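Beta-1,4-mannanase (Caldicellulosiruptor saccharolyticus, PDB 1PMH) binds mannohexaose through a family 27 carbohydrate-binding module that probably targets mannan for the beta-1,4-mannanase it belongs to. Local coordinates at residues 47-52 / 172-177. Numbering follows the deposited sequence.
Sequences ALRLDV and PIYLDN. With CA (calcium ion), chain C.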
loop_
_atom_site.group_PDB
_atom_site.type_symbol
_atom_site.label_atom_id
_atom_site.label_comp_id
_atom_site.label_asym_id
_atom_site.label_seq_id
_atom_site.Cartn_x
_atom_site.Cartn_y
_atom_site.Cartn_z
ATOM N N ALA A 47 0.969 6.621 10.283
ATOM C CA ALA A 47 0.716 5.691 9.197
ATOM C C ALA A 47 -0.240 6.337 8.225
ATOM O O ALA A 47 -0.937 7.283 8.563
ATOM C CB ALA A 47 0.168 4.386 9.729
ATOM N N LEU A 48 -0.282 5.793 7.017
ATOM C CA LEU A 48 -1.205 6.228 5.999
ATOM C C LEU A 48 -2.508 5.509 6.175
ATOM O O LEU A 48 -2.565 4.298 6.052
ATOM C CB LEU A 48 -0.607 6.035 4.617
ATOM C CG LEU A 48 -1.348 6.721 3.461
ATOM C CD1 LEU A 48 -1.115 8.217 3.510
ATOM C CD2 LEU A 48 -0.925 6.126 2.147
ATOM N N ARG A 49 -3.589 6.258 6.383
ATOM C CA ARG A 49 -4.921 5.705 6.527
ATOM C C ARG A 49 -5.710 5.863 5.232
ATOM O O ARG A 49 -5.891 7.003 4.744
ATOM C CB ARG A 49 -5.653 6.402 7.692
ATOM C CG ARG A 49 -7.073 5.892 7.897
ATOM C CD ARG A 49 -7.724 6.503 9.117
ATOM N NE ARG A 49 -9.151 6.191 9.140
ATOM C CZ ARG A 49 -9.877 5.938 10.194
ATOM N NH1 ARG A 49 -9.391 6.012 11.421
ATOM N NH2 ARG A 49 -11.154 5.685 9.985
ATOM N N LEU A 50 -6.236 4.764 4.722
ATOM C CA LEU A 50 -7.090 4.722 3.538
ATOM C C LEU A 50 -8.469 4.315 4.017
ATOM O O LEU A 50 -8.669 3.207 4.482
ATOM C CB LEU A 50 -6.555 3.685 2.557
ATOM C CG LEU A 50 -5.076 3.764 2.188
ATOM C CD1 LEU A 50 -4.676 2.585 1.296
ATOM C CD2 LEU A 50 -4.750 5.097 1.580
ATOM N N ASP A 51 -9.417 5.226 3.956
ATOM C CA ASP A 51 -10.819 4.857 4.268
ATOM C C ASP A 51 -11.439 4.299 3.031
ATOM O O ASP A 51 -11.505 5.003 2.028
ATOM C CB ASP A 51 -11.561 6.090 4.779
ATOM C CG ASP A 51 -11.007 6.546 6.100
ATOM O OD1 ASP A 51 -11.067 5.720 7.044
ATOM O OD2 ASP A 51 -10.505 7.667 6.244
ATOM N N VAL A 52 -11.778 3.004 3.035
ATOM C CA VAL A 52 -12.287 2.301 1.862
ATOM C C VAL A 52 -13.740 1.887 2.106
ATOM O O VAL A 52 -14.199 1.698 3.241
ATOM C CB VAL A 52 -11.415 1.099 1.441
ATOM C CG1 VAL A 52 -9.993 1.472 1.372
ATOM C CG2 VAL A 52 -11.600 -0.094 2.347
ATOM N N PRO A 172 -11.054 1.463 7.582
ATOM C CA PRO A 172 -9.693 1.798 7.180
ATOM C C PRO A 172 -8.848 0.605 6.774
ATOM O O PRO A 172 -9.022 -0.511 7.280
ATOM C CB PRO A 172 -9.143 2.466 8.424
ATOM C CG PRO A 172 -9.853 1.818 9.558
ATOM C CD PRO A 172 -11.254 1.582 9.044
ATOM N N ILE A 173 -7.898 0.882 5.885
ATOM C CA ILE A 173 -6.746 0.037 5.625
ATOM C C ILE A 173 -5.561 0.982 5.789
ATOM O O ILE A 173 -5.581 2.093 5.257
ATOM C CB ILE A 173 -6.764 -0.553 4.220
ATOM C CG1 ILE A 173 -7.947 -1.498 4.026
ATOM C CG2 ILE A 173 -5.431 -1.288 3.924
ATOM C CD1 ILE A 173 -8.119 -2.104 2.647
ATOM N N TYR A 174 -4.541 0.561 6.527
ATOM C CA TYR A 174 -3.379 1.408 6.740
ATOM C C TYR A 174 -2.188 0.844 5.991
ATOM O O TYR A 174 -1.993 -0.367 5.898
ATOM C CB TYR A 174 -3.018 1.551 8.217
ATOM C CG TYR A 174 -4.123 2.014 9.122
ATOM C CD1 TYR A 174 -5.102 1.141 9.576
ATOM C CD2 TYR A 174 -4.177 3.340 9.586
ATOM C CE1 TYR A 174 -6.118 1.567 10.447
ATOM C CE2 TYR A 174 -5.211 3.756 10.426
ATOM C CZ TYR A 174 -6.172 2.888 10.855
ATOM O OH TYR A 174 -7.180 3.253 11.711
ATOM N N LEU A 175 -1.361 1.735 5.498
ATOM C CA LEU A 175 -0.060 1.408 4.954
ATOM C C LEU A 175 1.008 2.086 5.784
ATOM O O LEU A 175 0.851 3.218 6.247
ATOM C CB LEU A 175 0.110 1.853 3.521
ATOM C CG LEU A 175 -0.660 1.122 2.485
ATOM C CD1 LEU A 175 -0.450 1.800 1.129
ATOM C CD2 LEU A 175 -0.229 -0.335 2.388
ATOM N N ASP A 176 2.133 1.411 5.951
ATOM C CA ASP A 176 3.285 2.039 6.611
ATOM C C ASP A 176 4.549 1.382 6.074
ATOM O O ASP A 176 4.537 0.290 5.500
ATOM C CB ASP A 176 3.200 1.912 8.136
ATOM C CG ASP A 176 3.938 2.985 8.918
ATOM O OD1 ASP A 176 4.604 3.840 8.314
ATOM O OD2 ASP A 176 3.870 2.977 10.149
ATOM N N ASN A 177 5.659 2.067 6.344
ATOM C CA ASN A 177 6.982 1.498 6.060
ATOM C C ASN A 177 7.077 0.961 4.641
ATOM O O ASN A 177 7.541 -0.163 4.396
ATOM C CB ASN A 177 7.335 0.460 7.105
ATOM C CG ASN A 177 7.486 1.086 8.473
ATOM O OD1 ASN A 177 7.881 2.246 8.597
ATOM N ND2 ASN A 177 7.183 0.347 9.508
HETATM CA CA CA C . 5.181 5.156 10.347
HETATM O O HOH W 1 7.232 4.073 10.454
#
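Leu48 and Leu50 pair with Leu175 and Ile173 as the two hydrogen-bonded pairs of an antiparallel strand contact within one sheet of the jellyroll beta-sandwich. In each pair both residues give their N and offer their O across the contact; Leu48 N to Leu175 O is 2.9 Å and Ile173 N to Leu50 O 2.8 Å. Two of the acceptors also take weaker CA-H contacts, Tyr174 CA to Leu48 O and Pro172 CA to Leu50 O. The side chains of these four residues face the interior, where Phe162 of the opposing sheet meets Leu50 and Ile173, and Phe160 meets Leu175.

On the other face, with CG anti to the backbone N (chi1 179°) and the chain extended out to NE, Arg49 runs alongside the Tyr174 ring, and Pro172 CB lies 3.8 Å from NE, over one face of the guanidinium. Asp51 OD1 accepts on its syn side from both NE and NH2 of Arg49, each 2.9 Å away, and lies within 3° of the guanidinium plane. Asp38 OD2 forms a salt bridge with Arg49 NH1 and is hydrogen-bonded to Tyr174 OH. Replacing Arg49 by an alanine removes the guanidinium, which would probably leave Asp51 OD1 without its two donors and Asp38 with Tyr174 OH but no cation.

Opposite Ala47, Asp176 binds the calcium ion through OD1 and OD2, both at 2.5 Å, and Asn177 N donates to OD1. Asp10, Glu12, Asn44, Tyr46 and a water held by Asn177 OD1 complete the site. Four backbone bonds thus link the strands directly, Asp38 bridges Arg49 and Tyr174, and the calcium ion ties Asp176 to Tyr46 O, probably offsetting the Asp176 and Glu12 carboxylates.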